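Local structure of light Chain (Clostridium botulinum, 6BVD) at residues L382-S385 against I386-V390; I92-K95 against L96-I100; I400-Q403 against G404-I407; S81-T84 against E85-K88; G106-L109 against L110-I113. The protein acts as the zinc metalloendopeptidase domain of a mosaic botulinum neurotoxin, probably cutting a neuronal SNARE protein as its relatives do. One frame throughout, in Å; residues are numbered along the deposited sequence.

Interaction 1 (L382-S385 against I386-V390); sequences LDDS and IYTEV. With CA (calcium ion), chain C.
Asp384 and Glu389 each carry CG anti to their own carbonyl carbon (chi1 -80° and -67°), and the glutamate folds once more at chi2, 86°; these bends aim both carboxylates at one calcium ion. Each binds it through both oxygens: Asp384 OD2 lies 2.3 Å from the calcium, Glu389 OE1 2.5 Å and Glu389 OE2 2.8 Å. The shared metal lets Asp384 OD1 and Glu389 OE1 sit only 3.4 Å apart. The chain turns back through 383-387, where Asp383 O accepts from Ile386 N at 2.8 Å, the donor standing above the carbonyl plane, and from Tyr387 N at 3.0 Å, nearly end-on. Asp383 also forms an Asx turn: its OD1 takes Ser385 N at 2.9 Å and Ser385 OG at 2.7 Å from one face of the carboxylate, while OD2 pairs with Arg425. Aspartate suits the spot because its short arm lets OD1 reach forward to the backbone N two residues on. Asp384 and Glu389 of the second subunit bind the same calcium, and Lys95 of both subunits hydrogen-bonds Asp384. Carboxylates from two chains would repel one another without these cations, which implies that calcium probably helps hold the dimer interface together.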
loop_
_atom_site.group_PDB
_atom_site.type_symbol
_atom_site.label_atom_id
_atom_site.label_comp_id
_atom_site.label_asym_id
_atom_site.label_seq_id
_atom_site.Cartn_x
_atom_site.Cartn_y
_atom_site.Cartn_z
ATOM N N LEU A 382 -4.122 6.556 -9.052
ATOM C CA LEU A 382 -4.335 6.708 -7.605
ATOM C C LEU A 382 -5.472 5.852 -7.045
ATOM O O LEU A 382 -5.569 5.698 -5.838
ATOM C CB LEU A 382 -4.620 8.178 -7.272
ATOM C CG LEU A 382 -3.421 9.118 -7.358
ATOM C CD1 LEU A 382 -3.917 10.541 -7.220
ATOM C CD2 LEU A 382 -2.503 8.783 -6.230
ATOM N N ASP A 383 -6.315 5.290 -7.923
ATOM C CA ASP A 383 -7.460 4.454 -7.554
ATOM C C ASP A 383 -7.062 2.977 -7.368
ATOM O O ASP A 383 -6.735 2.289 -8.348
ATOM C CB ASP A 383 -8.548 4.585 -8.643
ATOM C CG ASP A 383 -9.876 3.916 -8.279
ATOM O OD1 ASP A 383 -9.930 2.946 -7.500
ATOM O OD2 ASP A 383 -10.899 4.345 -8.844
ATOM N N ASP A 384 -7.141 2.483 -6.127
ATOM C CA ASP A 384 -6.663 1.133 -5.805
ATOM C C ASP A 384 -7.513 0.023 -6.441
ATOM O O ASP A 384 -7.103 -1.136 -6.416
ATOM C CB ASP A 384 -6.603 0.937 -4.278
ATOM C CG ASP A 384 -5.324 1.563 -3.660
ATOM O OD1 ASP A 384 -4.228 1.343 -4.200
ATOM O OD2 ASP A 384 -5.429 2.319 -2.669
ATOM N N SER A 385 -8.685 0.355 -6.986
ATOM C CA SER A 385 -9.420 -0.646 -7.787
ATOM C C SER A 385 -8.905 -0.757 -9.237
ATOM O O SER A 385 -9.324 -1.671 -9.980
ATOM C CB SER A 385 -10.925 -0.336 -7.818
ATOM O OG SER A 385 -11.212 0.852 -8.518
ATOM N N ILE A 386 -8.007 0.152 -9.642
ATOM C CA ILE A 386 -7.432 0.175 -11.008
ATOM C C ILE A 386 -5.951 -0.201 -10.992
ATOM O O ILE A 386 -5.465 -0.987 -11.799
ATOM C CB ILE A 386 -7.580 1.597 -11.656
ATOM C CG1 ILE A 386 -9.053 2.005 -11.738
ATOM C CG2 ILE A 386 -6.837 1.693 -13.002
ATOM C CD1 ILE A 386 -9.875 1.104 -12.603
ATOM N N TYR A 387 -5.225 0.396 -10.050
ATOM C CA TYR A 387 -3.804 0.236 -9.965
ATOM C C TYR A 387 -3.397 0.196 -8.490
ATOM O O TYR A 387 -3.760 1.098 -7.747
ATOM C CB TYR A 387 -3.123 1.408 -10.688
ATOM C CG TYR A 387 -1.633 1.335 -10.750
ATOM C CD1 TYR A 387 -1.006 0.655 -11.777
ATOM C CD2 TYR A 387 -0.828 2.015 -9.822
ATOM C CE1 TYR A 387 0.360 0.589 -11.863
ATOM C CE2 TYR A 387 0.562 1.960 -9.913
ATOM C CZ TYR A 387 1.153 1.262 -10.946
ATOM O OH TYR A 387 2.542 1.213 -11.081
ATOM N N THR A 388 -2.667 -0.822 -8.055
ATOM C CA THR A 388 -2.246 -0.876 -6.639
ATOM C C THR A 388 -0.746 -0.864 -6.439
ATOM O O THR A 388 0.031 -1.262 -7.338
ATOM C CB THR A 388 -2.760 -2.142 -5.920
ATOM O OG1 THR A 388 -2.195 -3.327 -6.521
ATOM C CG2 THR A 388 -4.280 -2.176 -5.927
ATOM N N GLU A 389 -0.302 -0.430 -5.251
ATOM C CA GLU A 389 1.137 -0.577 -4.917
ATOM C C GLU A 389 1.668 -2.006 -5.100
ATOM O O GLU A 389 2.731 -2.208 -5.664
ATOM C CB GLU A 389 1.397 -0.188 -3.433
ATOM C CG GLU A 389 1.176 1.312 -3.113
ATOM C CD GLU A 389 -0.258 1.695 -2.765
ATOM O OE1 GLU A 389 -1.218 0.857 -2.787
ATOM O OE2 GLU A 389 -0.464 2.891 -2.486
ATOM N N VAL A 390 0.949 -2.989 -4.574
ATOM C CA VAL A 390 1.454 -4.369 -4.501
ATOM C C VAL A 390 1.385 -5.077 -5.865
ATOM O O VAL A 390 2.260 -5.905 -6.170
ATOM C CB VAL A 390 0.689 -5.207 -3.399
ATOM C CG1 VAL A 390 -0.813 -5.309 -3.686
ATOM C CG2 VAL A 390 1.292 -6.609 -3.196
HETATM CA CA CA C . -3.177 2.330 -2.221
#

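Interaction 2 (I92-K95 against L96-I100); sequences IMIK and LFKRI
Leu96 lies beside Ile92, one turn on along helix 83-100, as part of the regular alpha-helical i to i+4 ladder. Its N-H bonds to Ile92 O at 2.8 Å, and its CD1 rests 4.1 Å from Ile92 CG2, the two branched chains running side by side in the same direction; apolar residues fit here because this face turns inward, where Leu96 also meets Tyr387. Phe97 comes next. Its N bonds to Met93 O at 2.9 Å, and the same oxygen lies in the plane of the ring at its edge, 3.2 Å from CD2. Met93 folds at both chi2 and chi3, -56° and -60°, which swings CE round to within 3.9 Å of Phe97 CE2. The phenylalanine also touches Leu110 and Leu226, on two other helices. Lys98 follows, running alongside Ile94 with its CE 3.6 Å from Ile94 CG2: the long aliphatic stem packs against an apolar neighbour, and Val390 of the second subunit touches the same lysine. Arg99 points its guanidinium group away from the ladder to a salt bridge with Asp221 and a bond to Glu389 O, while its backbone N donates to Lys95 O at 2.9 Å.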
loop_
_atom_site.group_PDB
_atom_site.type_symbol
_atom_site.label_atom_id
_atom_site.label_comp_id
_atom_site.label_asym_id
_atom_site.label_seq_id
_atom_site.Cartn_x
_atom_site.Cartn_y
_atom_site.Cartn_z
ATOM N N ILE A 92 1.175 10.381 -6.933
ATOM C CA ILE A 92 1.430 9.264 -7.828
ATOM C C ILE A 92 2.869 8.819 -7.638
ATOM O O ILE A 92 3.155 7.635 -7.568
ATOM C CB ILE A 92 1.139 9.682 -9.290
ATOM C CG1 ILE A 92 -0.351 9.983 -9.417
ATOM C CG2 ILE A 92 1.679 8.643 -10.302
ATOM C CD1 ILE A 92 -0.755 10.561 -10.763
ATOM N N MET A 93 3.785 9.779 -7.530
ATOM C CA MET A 93 5.186 9.454 -7.341
ATOM C C MET A 93 5.378 8.685 -6.020
ATOM O O MET A 93 6.146 7.719 -5.956
ATOM C CB MET A 93 6.066 10.727 -7.367
ATOM C CG MET A 93 6.076 11.430 -8.707
ATOM S SD MET A 93 6.575 10.353 -10.056
ATOM C CE MET A 93 8.232 9.860 -9.554
ATOM N N ILE A 94 4.653 9.088 -4.986
ATOM C CA ILE A 94 4.682 8.370 -3.722
ATOM C C ILE A 94 4.198 6.923 -3.947
ATOM O O ILE A 94 4.785 5.948 -3.493
ATOM C CB ILE A 94 3.793 9.079 -2.693
ATOM C CG1 ILE A 94 4.449 10.377 -2.203
ATOM C CG2 ILE A 94 3.547 8.217 -1.490
ATOM C CD1 ILE A 94 3.495 11.237 -1.396
ATOM N N LYS A 95 3.135 6.795 -4.716
ATOM C CA LYS A 95 2.590 5.440 -4.970
ATOM C C LYS A 95 3.592 4.575 -5.751
ATOM O O LYS A 95 3.776 3.365 -5.469
ATOM C CB LYS A 95 1.255 5.548 -5.713
ATOM C CG LYS A 95 0.446 4.223 -5.696
ATOM C CD LYS A 95 -0.964 4.422 -6.218
ATOM C CE LYS A 95 -1.728 3.083 -6.136
ATOM N NZ LYS A 95 -3.155 3.401 -6.205
ATOM N N LEU A 96 4.273 5.189 -6.720
ATOM C CA LEU A 96 5.229 4.433 -7.528
ATOM C C LEU A 96 6.479 4.027 -6.743
ATOM O O LEU A 96 6.967 2.903 -6.886
ATOM C CB LEU A 96 5.625 5.220 -8.786
ATOM C CG LEU A 96 4.482 5.569 -9.738
ATOM C CD1 LEU A 96 4.990 6.285 -10.985
ATOM C CD2 LEU A 96 3.673 4.313 -10.196
ATOM N N PHE A 97 6.956 4.903 -5.854
ATOM C CA PHE A 97 8.074 4.530 -5.015
ATOM C C PHE A 97 7.659 3.424 -4.021
ATOM O O PHE A 97 8.454 2.511 -3.782
ATOM C CB PHE A 97 8.655 5.748 -4.274
ATOM C CG PHE A 97 9.727 6.477 -5.067
ATOM C CD1 PHE A 97 11.063 6.189 -4.876
ATOM C CD2 PHE A 97 9.379 7.417 -6.024
ATOM C CE1 PHE A 97 12.058 6.855 -5.616
ATOM C CE2 PHE A 97 10.344 8.114 -6.765
ATOM C CZ PHE A 97 11.698 7.828 -6.577
ATOM N N LYS A 98 6.444 3.496 -3.471
ATOM C CA LYS A 98 5.954 2.421 -2.597
ATOM C C LYS A 98 5.805 1.104 -3.370
ATOM O O LYS A 98 5.986 0.038 -2.792
ATOM C CB LYS A 98 4.623 2.785 -1.919
ATOM C CG LYS A 98 4.800 3.800 -0.768
ATOM C CD LYS A 98 3.604 3.934 0.174
ATOM C CE LYS A 98 2.562 4.940 -0.322
ATOM N NZ LYS A 98 1.469 5.277 0.643
ATOM N N ARG A 99 5.428 1.185 -4.642
ATOM C CA ARG A 99 5.323 -0.045 -5.459
ATOM C C ARG A 99 6.732 -0.653 -5.626
ATOM O O ARG A 99 6.955 -1.831 -5.371
ATOM C CB ARG A 99 4.660 0.286 -6.810
ATOM C CG ARG A 99 4.693 -0.867 -7.878
ATOM C CD ARG A 99 3.385 -0.912 -8.634
ATOM N NE ARG A 99 3.372 -1.932 -9.696
ATOM C CZ ARG A 99 3.354 -3.248 -9.494
ATOM N NH1 ARG A 99 3.371 -3.765 -8.263
ATOM N NH2 ARG A 99 3.336 -4.070 -10.547
ATOM N N ILE A 100 7.704 0.185 -5.995
ATOM C CA ILE A 100 9.067 -0.276 -6.167
ATOM C C ILE A 100 9.599 -0.888 -4.870
ATOM O O ILE A 100 10.283 -1.932 -4.869
ATOM C CB ILE A 100 9.996 0.876 -6.630
ATOM C CG1 ILE A 100 9.581 1.380 -8.028
ATOM C CG2 ILE A 100 11.393 0.375 -6.653
ATOM C CD1 ILE A 100 10.260 2.703 -8.476
#

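Interaction 3 (I400-Q403 against G404-I407); sequences INYQ and GQNI
Gln403 folds forward toward Asn406. Its CB sets out beside its own peptide. CG stands anti to the backbone N (chi1 -164°), and the bend at chi2, 64°, turns the rest of the chain along the sequence, bringing CD over the CB of Asn406. At the tip the amide oxygen and nitrogen part company. NE2 packs 3.7 Å from Asn406 CB, with the two amide planes only 25° apart, whereas OE1 accepts from a water at 2.8 Å. That water also donates to Asn401 O at 2.6 Å and accepts from Asn406 ND2 at 3.2 Å, stitching three polar groups together at the protein surface, where glutamine and asparagine are at home.

The backbone here forms two overlapping beta turns of type I geometry: Gln405 N donates to Tyr402 O at 2.9 Å, and Asn406 N to Gln403 O at 3.0 Å, both donors standing well above the carbonyl planes. Asn401, just before, and Tyr402, which opens the first turn, both have positive phi, a conformation asparagine adopts readily. The second turn runs straight into the short, weakly bonded strand 406-408, an outermost strand of a five-stranded antiparallel sheet, beside strand 215-219.

Tyr402 and Gln405 point the same way, ring and amide nearly perpendicular, with Gln405 OE1 4.0 Å from Tyr402 CB. The buried Gln405 amide is well satisfied: OE1 accepts from Lys363 N and Asn394 ND2, and NE2 donates to Ile219 O. Asn406 OD1 accepts from the backbone N of Gly408.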
loop_
_atom_site.group_PDB
_atom_site.type_symbol
_atom_site.label_atom_id
_atom_site.label_comp_id
_atom_site.label_asym_id
_atom_site.label_seq_id
_atom_site.Cartn_x
_atom_site.Cartn_y
_atom_site.Cartn_z
ATOM N N ILE A 400 -3.632 -13.276 -14.681
ATOM C CA ILE A 400 -3.487 -14.334 -15.674
ATOM C C ILE A 400 -3.342 -13.758 -17.083
ATOM O O ILE A 400 -4.185 -12.982 -17.553
ATOM C CB ILE A 400 -4.673 -15.320 -15.621
ATOM C CG1 ILE A 400 -4.804 -15.863 -14.194
ATOM C CG2 ILE A 400 -4.504 -16.421 -16.683
ATOM C CD1 ILE A 400 -6.105 -16.603 -13.910
ATOM N N ASN A 401 -2.229 -14.115 -17.723
ATOM C CA ASN A 401 -1.812 -13.557 -19.005
ATOM C C ASN A 401 -1.743 -12.015 -18.987
ATOM O O ASN A 401 -1.930 -11.382 -20.027
ATOM C CB ASN A 401 -2.744 -14.037 -20.107
ATOM C CG ASN A 401 -2.784 -15.565 -20.198
ATOM O OD1 ASN A 401 -3.856 -16.164 -20.234
ATOM N ND2 ASN A 401 -1.608 -16.192 -20.244
ATOM N N TYR A 402 -1.502 -11.447 -17.802
ATOM C CA TYR A 402 -1.362 -9.993 -17.624
ATOM C C TYR A 402 -2.532 -9.255 -18.232
ATOM O O TYR A 402 -2.343 -8.219 -18.874
ATOM C CB TYR A 402 -0.054 -9.465 -18.251
ATOM C CG TYR A 402 1.176 -10.265 -17.892
ATOM C CD1 TYR A 402 1.803 -10.107 -16.653
ATOM C CD2 TYR A 402 1.685 -11.209 -18.784
ATOM C CE1 TYR A 402 2.916 -10.855 -16.320
ATOM C CE2 TYR A 402 2.777 -11.966 -18.472
ATOM C CZ TYR A 402 3.404 -11.784 -17.242
ATOM O OH TYR A 402 4.510 -12.568 -16.949
ATOM N N GLN A 403 -3.722 -9.817 -18.068
ATOM C CA GLN A 403 -4.959 -9.250 -18.604
ATOM C C GLN A 403 -5.184 -7.818 -18.094
ATOM O O GLN A 403 -5.765 -6.974 -18.797
ATOM C CB GLN A 403 -6.141 -10.149 -18.248
ATOM C CG GLN A 403 -7.397 -9.871 -19.052
ATOM C CD GLN A 403 -7.196 -10.173 -20.552
ATOM O OE1 GLN A 403 -6.467 -11.096 -20.920
ATOM N NE2 GLN A 403 -7.791 -9.349 -21.409
ATOM N N GLY A 404 -4.679 -7.531 -16.890
ATOM C CA GLY A 404 -4.774 -6.192 -16.332
ATOM C C GLY A 404 -4.078 -5.144 -17.190
ATOM O O GLY A 404 -4.489 -3.992 -17.186
ATOM N N GLN A 405 -3.040 -5.528 -17.932
ATOM C CA GLN A 405 -2.359 -4.586 -18.815
ATOM C C GLN A 405 -2.912 -4.625 -20.246
ATOM O O GLN A 405 -2.631 -3.739 -21.057
ATOM C CB GLN A 405 -0.864 -4.880 -18.834
ATOM C CG GLN A 405 -0.173 -4.703 -17.467
ATOM C CD GLN A 405 1.296 -5.131 -17.537
ATOM O OE1 GLN A 405 1.687 -6.142 -16.966
ATOM N NE2 GLN A 405 2.103 -4.367 -18.259
ATOM N N ASN A 406 -3.733 -5.634 -20.545
ATOM C CA ASN A 406 -4.267 -5.783 -21.912
ATOM C C ASN A 406 -5.329 -4.720 -22.232
ATOM O O ASN A 406 -6.403 -4.727 -21.636
ATOM C CB ASN A 406 -4.880 -7.183 -22.097
ATOM C CG ASN A 406 -5.122 -7.511 -23.576
ATOM O OD1 ASN A 406 -5.539 -6.641 -24.352
ATOM N ND2 ASN A 406 -4.870 -8.754 -23.963
ATOM N N ILE A 407 -5.063 -3.832 -23.185
ATOM C CA ILE A 407 -6.008 -2.746 -23.405
ATOM C C ILE A 407 -6.787 -2.879 -24.719
ATOM O O ILE A 407 -7.615 -2.033 -25.044
ATOM C CB ILE A 407 -5.289 -1.364 -23.361
ATOM C CG1 ILE A 407 -4.115 -1.335 -24.331
ATOM C CG2 ILE A 407 -4.807 -1.094 -21.919
ATOM C CD1 ILE A 407 -3.426 0.055 -24.472
HETATM O O HOH W 1 -3.783 -10.889 -21.818
#

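Interaction 4 (S81-T84 against E85-K88); sequences STNT and EKNK
Thr82 and Glu85 meet where helix 83-100 begins, and the backbone bonds there set the frame. Lys86 N donates to Thr82 O at 3.0 Å; Asn87 N bonds to Asn83 O and Lys88 N to Thr84 O in the same i to i+4 pattern.

One side-chain bond supplements them. Thr82 OG1 sits between its own backbone N and carbonyl carbon (chi1 62°), from where it accepts a weak bond from Glu85 N at 3.3 Å, with Glu85 CB 3.5 Å from the same oxygen. A threonine serves well because its hydroxyl is carried directly on CB, within reach of Glu85 N in the first turn.

The aliphatic contact comes from Lys86, whose stem runs back over the turn and places CG 3.3 Å from Thr82 O.

Polar ends reach outside the two segments. The bend of Lys86 at chi4, 74°, brings NZ to 3.5 Å from Ser81 O and into a hydrogen bond with Leu80 O. Glu85 OE1 likewise reaches back, to Leu80 N, so both side chains tie the helix start to the preceding loop. Lys88 instead extends away to a salt bridge with Glu200, and Asn87 OD1 takes Tyr12 N.

Water provides the last link, donating to Thr84 O at 2.8 Å and accepting from Asn87 ND2 at 3.2 Å.

Together these contacts make up a threonine N-cap, its hydroxyl weakly capping Glu85 N, at the surface end of helix 83-100.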
loop_
_atom_site.group_PDB
_atom_site.type_symbol
_atom_site.label_atom_id
_atom_site.label_comp_id
_atom_site.label_asym_id
_atom_site.label_seq_id
_atom_site.Cartn_x
_atom_site.Cartn_y
_atom_site.Cartn_z
ATOM N N SER A 81 0.403 23.135 -14.240
ATOM C CA SER A 81 0.347 24.584 -14.045
ATOM C C SER A 81 -0.355 24.967 -12.735
ATOM O O SER A 81 -0.183 26.072 -12.251
ATOM C CB SER A 81 -0.339 25.261 -15.232
ATOM O OG SER A 81 -1.700 24.873 -15.339
ATOM N N THR A 82 -1.146 24.058 -12.172
ATOM C CA THR A 82 -1.848 24.323 -10.913
ATOM C C THR A 82 -1.305 23.513 -9.722
ATOM O O THR A 82 -0.763 22.418 -9.896
ATOM C CB THR A 82 -3.330 24.014 -11.050
ATOM O OG1 THR A 82 -3.483 22.618 -11.347
ATOM C CG2 THR A 82 -3.928 24.813 -12.179
ATOM N N ASN A 83 -1.480 24.054 -8.514
ATOM C CA ASN A 83 -1.077 23.383 -7.290
ATOM C C ASN A 83 -1.788 22.067 -7.078
ATOM O O ASN A 83 -1.202 21.122 -6.544
ATOM C CB ASN A 83 -1.333 24.282 -6.085
ATOM C CG ASN A 83 -0.257 25.334 -5.902
ATOM O OD1 ASN A 83 0.612 25.526 -6.763
ATOM N ND2 ASN A 83 -0.303 26.017 -4.770
ATOM N N THR A 84 -3.056 22.003 -7.472
ATOM C CA THR A 84 -3.795 20.758 -7.342
ATOM C C THR A 84 -3.139 19.657 -8.191
ATOM O O THR A 84 -2.949 18.532 -7.729
ATOM C CB THR A 84 -5.280 20.934 -7.729
ATOM O OG1 THR A 84 -5.921 21.758 -6.753
ATOM C CG2 THR A 84 -5.995 19.588 -7.747
ATOM N N GLU A 85 -2.775 19.971 -9.427
ATOM C CA GLU A 85 -2.136 18.957 -10.259
ATOM C C GLU A 85 -0.693 18.637 -9.813
ATOM O O GLU A 85 -0.231 17.514 -9.996
ATOM C CB GLU A 85 -2.154 19.369 -11.736
ATOM C CG GLU A 85 -1.932 18.157 -12.668
ATOM C CD GLU A 85 -2.327 18.410 -14.119
ATOM O OE1 GLU A 85 -2.053 19.508 -14.651
ATOM O OE2 GLU A 85 -2.957 17.499 -14.716
ATOM N N LYS A 86 0.029 19.602 -9.240
ATOM C CA LYS A 86 1.352 19.288 -8.694
ATOM C C LYS A 86 1.213 18.287 -7.529
ATOM O O LYS A 86 2.030 17.364 -7.362
ATOM C CB LYS A 86 2.070 20.577 -8.234
ATOM C CG LYS A 86 2.343 21.525 -9.386
ATOM C CD LYS A 86 3.185 22.742 -8.882
ATOM C CE LYS A 86 3.582 23.725 -9.976
ATOM N NZ LYS A 86 2.483 24.591 -10.463
ATOM N N ASN A 87 0.163 18.465 -6.731
ATOM C CA ASN A 87 -0.067 17.567 -5.612
ATOM C C ASN A 87 -0.435 16.165 -6.108
ATOM O O ASN A 87 -0.015 15.166 -5.542
ATOM C CB ASN A 87 -1.155 18.112 -4.696
ATOM C CG ASN A 87 -1.388 17.213 -3.492
ATOM O OD1 ASN A 87 -0.518 17.078 -2.632
ATOM N ND2 ASN A 87 -2.539 16.565 -3.445
ATOM N N LYS A 88 -1.226 16.104 -7.170
ATOM C CA LYS A 88 -1.603 14.822 -7.733
ATOM C C LYS A 88 -0.348 14.081 -8.202
ATOM O O LYS A 88 -0.175 12.905 -7.891
ATOM C CB LYS A 88 -2.595 15.008 -8.888
ATOM C CG LYS A 88 -3.253 13.697 -9.300
ATOM C CD LYS A 88 -3.940 13.800 -10.649
ATOM C CE LYS A 88 -4.599 12.470 -11.025
ATOM N NZ LYS A 88 -5.271 12.558 -12.349
HETATM O O HOH W 2 -4.567 17.091 -5.883
#

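Interaction 5 (G106-L109 against L110-I113); sequences GQIL and LEEI
Helix 104-115 is an amphipathic alpha-helix, and within it Gly106 to Leu109 meet Leu110 to Ile113 one turn on. They are joined by four i to i+4 backbone bonds of 3.0 to 3.1 Å, from Leu110 N to Gly106 O through Ile113 N to Leu109 O.

On the inward side Leu109 CD1 comes 4.4 Å from Ile113 CG1, a loose apolar touch, and Leu110 CG lies 3.5 Å from Gly106 O. Leucine and isoleucine suit this side because it faces helix 222-237, which carries zinc ligands His228 and His232: Leu109 meets Met227, Leu110 meets Leu230 and Ile113 meets Val233.

The outward side is mixed. Glu111 holds CG anti to its carbonyl carbon (chi1 -71°) and then runs extended, with its CG 3.3 Å from Gln107 O; its OE1 ends 3.8 Å from Ile108 CD1, the two side chains passing at a slant. Ile108 also touches Phe351, while Gln107 NE2 donates to Asn101 O.

Glu112 lies at the border between the two sides, touching Leu234 of helix 222-237. It bends at chi2, -76°, away from its neighbours, toward a salt bridge with Lys347 and a hydrogen bond with Tyr238 OH.

The side-chain contacts within this helix are thus largely van der Waals in nature, which implies that the backbone ladder holds the turn while the polar tips of Gln107 and Glu112 are spent on bonds to surrounding parts of the fold.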
loop_
_atom_site.group_PDB
_atom_site.type_symbol
_atom_site.label_atom_id
_atom_site.label_comp_id
_atom_site.label_asym_id
_atom_site.label_seq_id
_atom_site.Cartn_x
_atom_site.Cartn_y
_atom_site.Cartn_z
ATOM N N GLY A 106 13.229 -4.608 -6.048
ATOM C CA GLY A 106 13.100 -3.155 -6.110
ATOM C C GLY A 106 13.618 -2.451 -4.859
ATOM O O GLY A 106 13.992 -1.261 -4.905
ATOM N N GLN A 107 13.567 -3.155 -3.732
ATOM C CA GLN A 107 14.115 -2.618 -2.482
ATOM C C GLN A 107 15.618 -2.452 -2.607
ATOM O O GLN A 107 16.197 -1.443 -2.177
ATOM C CB GLN A 107 13.767 -3.544 -1.302
ATOM C CG GLN A 107 12.302 -3.516 -0.927
ATOM C CD GLN A 107 11.888 -4.670 -0.008
ATOM O OE1 GLN A 107 12.721 -5.449 0.456
ATOM N NE2 GLN A 107 10.597 -4.775 0.247
ATOM N N ILE A 108 16.255 -3.434 -3.236
ATOM C CA ILE A 108 17.694 -3.426 -3.425
ATOM C C ILE A 108 18.061 -2.255 -4.373
ATOM O O ILE A 108 19.038 -1.526 -4.131
ATOM C CB ILE A 108 18.211 -4.778 -4.006
ATOM C CG1 ILE A 108 17.839 -5.967 -3.120
ATOM C CG2 ILE A 108 19.710 -4.747 -4.143
ATOM C CD1 ILE A 108 18.445 -5.926 -1.772
ATOM N N LEU A 109 17.284 -2.063 -5.444
ATOM C CA LEU A 109 17.500 -0.892 -6.334
ATOM C C LEU A 109 17.446 0.465 -5.569
ATOM O O LEU A 109 18.338 1.318 -5.709
ATOM C CB LEU A 109 16.457 -0.870 -7.440
ATOM C CG LEU A 109 16.486 0.372 -8.348
ATOM C CD1 LEU A 109 17.835 0.505 -9.053
ATOM C CD2 LEU A 109 15.386 0.235 -9.387
ATOM N N LEU A 110 16.414 0.648 -4.751
ATOM C CA LEU A 110 16.290 1.911 -4.014
ATOM C C LEU A 110 17.408 2.127 -2.981
ATOM O O LEU A 110 17.852 3.296 -2.795
ATOM C CB LEU A 110 14.932 2.008 -3.345
ATOM C CG LEU A 110 13.738 2.128 -4.302
ATOM C CD1 LEU A 110 12.413 2.370 -3.509
ATOM C CD2 LEU A 110 13.959 3.225 -5.332
ATOM N N GLU A 111 17.884 1.040 -2.345
ATOM C CA GLU A 111 19.050 1.114 -1.421
ATOM C C GLU A 111 20.326 1.574 -2.154
ATOM O O GLU A 111 21.141 2.353 -1.618
ATOM C CB GLU A 111 19.312 -0.242 -0.734
ATOM C CG GLU A 111 18.273 -0.646 0.300
ATOM C CD GLU A 111 18.259 -2.147 0.613
ATOM O OE1 GLU A 111 19.223 -2.865 0.251
ATOM O OE2 GLU A 111 17.267 -2.616 1.224
ATOM N N GLU A 112 20.511 1.112 -3.394
ATOM C CA GLU A 112 21.619 1.600 -4.201
ATOM C C GLU A 112 21.492 3.069 -4.523
ATOM O O GLU A 112 22.468 3.800 -4.442
ATOM C CB GLU A 112 21.733 0.808 -5.531
ATOM C CG GLU A 112 22.253 -0.588 -5.337
ATOM C CD GLU A 112 23.732 -0.604 -5.088
ATOM O OE1 GLU A 112 24.398 0.378 -5.426
ATOM O OE2 GLU A 112 24.241 -1.584 -4.545
ATOM N N ILE A 113 20.307 3.499 -4.925
ATOM C CA ILE A 113 20.074 4.908 -5.242
ATOM C C ILE A 113 20.363 5.817 -4.015
ATOM O O ILE A 113 20.766 6.982 -4.153
ATOM C CB ILE A 113 18.647 5.118 -5.742
ATOM C CG1 ILE A 113 18.459 4.424 -7.114
ATOM C CG2 ILE A 113 18.376 6.577 -5.928
ATOM C CD1 ILE A 113 19.392 4.967 -8.207
#

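In the fold
From the N terminus the order is interaction 4, 2, 5, 1 and 3. Each spans one continuous run of eight or nine residues, closing a local turn and no long loop; they lie in series, and none nests in or crosses another. Interactions 4 and 2 share helix 83-100, at its start and its second half, with centres about 17 Å apart. Interaction 5 lies on the next helix, 104-115, and packs on interaction 2 through Ile100 and Leu110. The 382-390 loop returns to helix 83-100, setting the calcium site beside interaction 2, and touches interaction 4 through Leu382 and Lys88. Interaction 3 stands apart at the sheet edge, its nearest atoms about 6 Å from interaction 1.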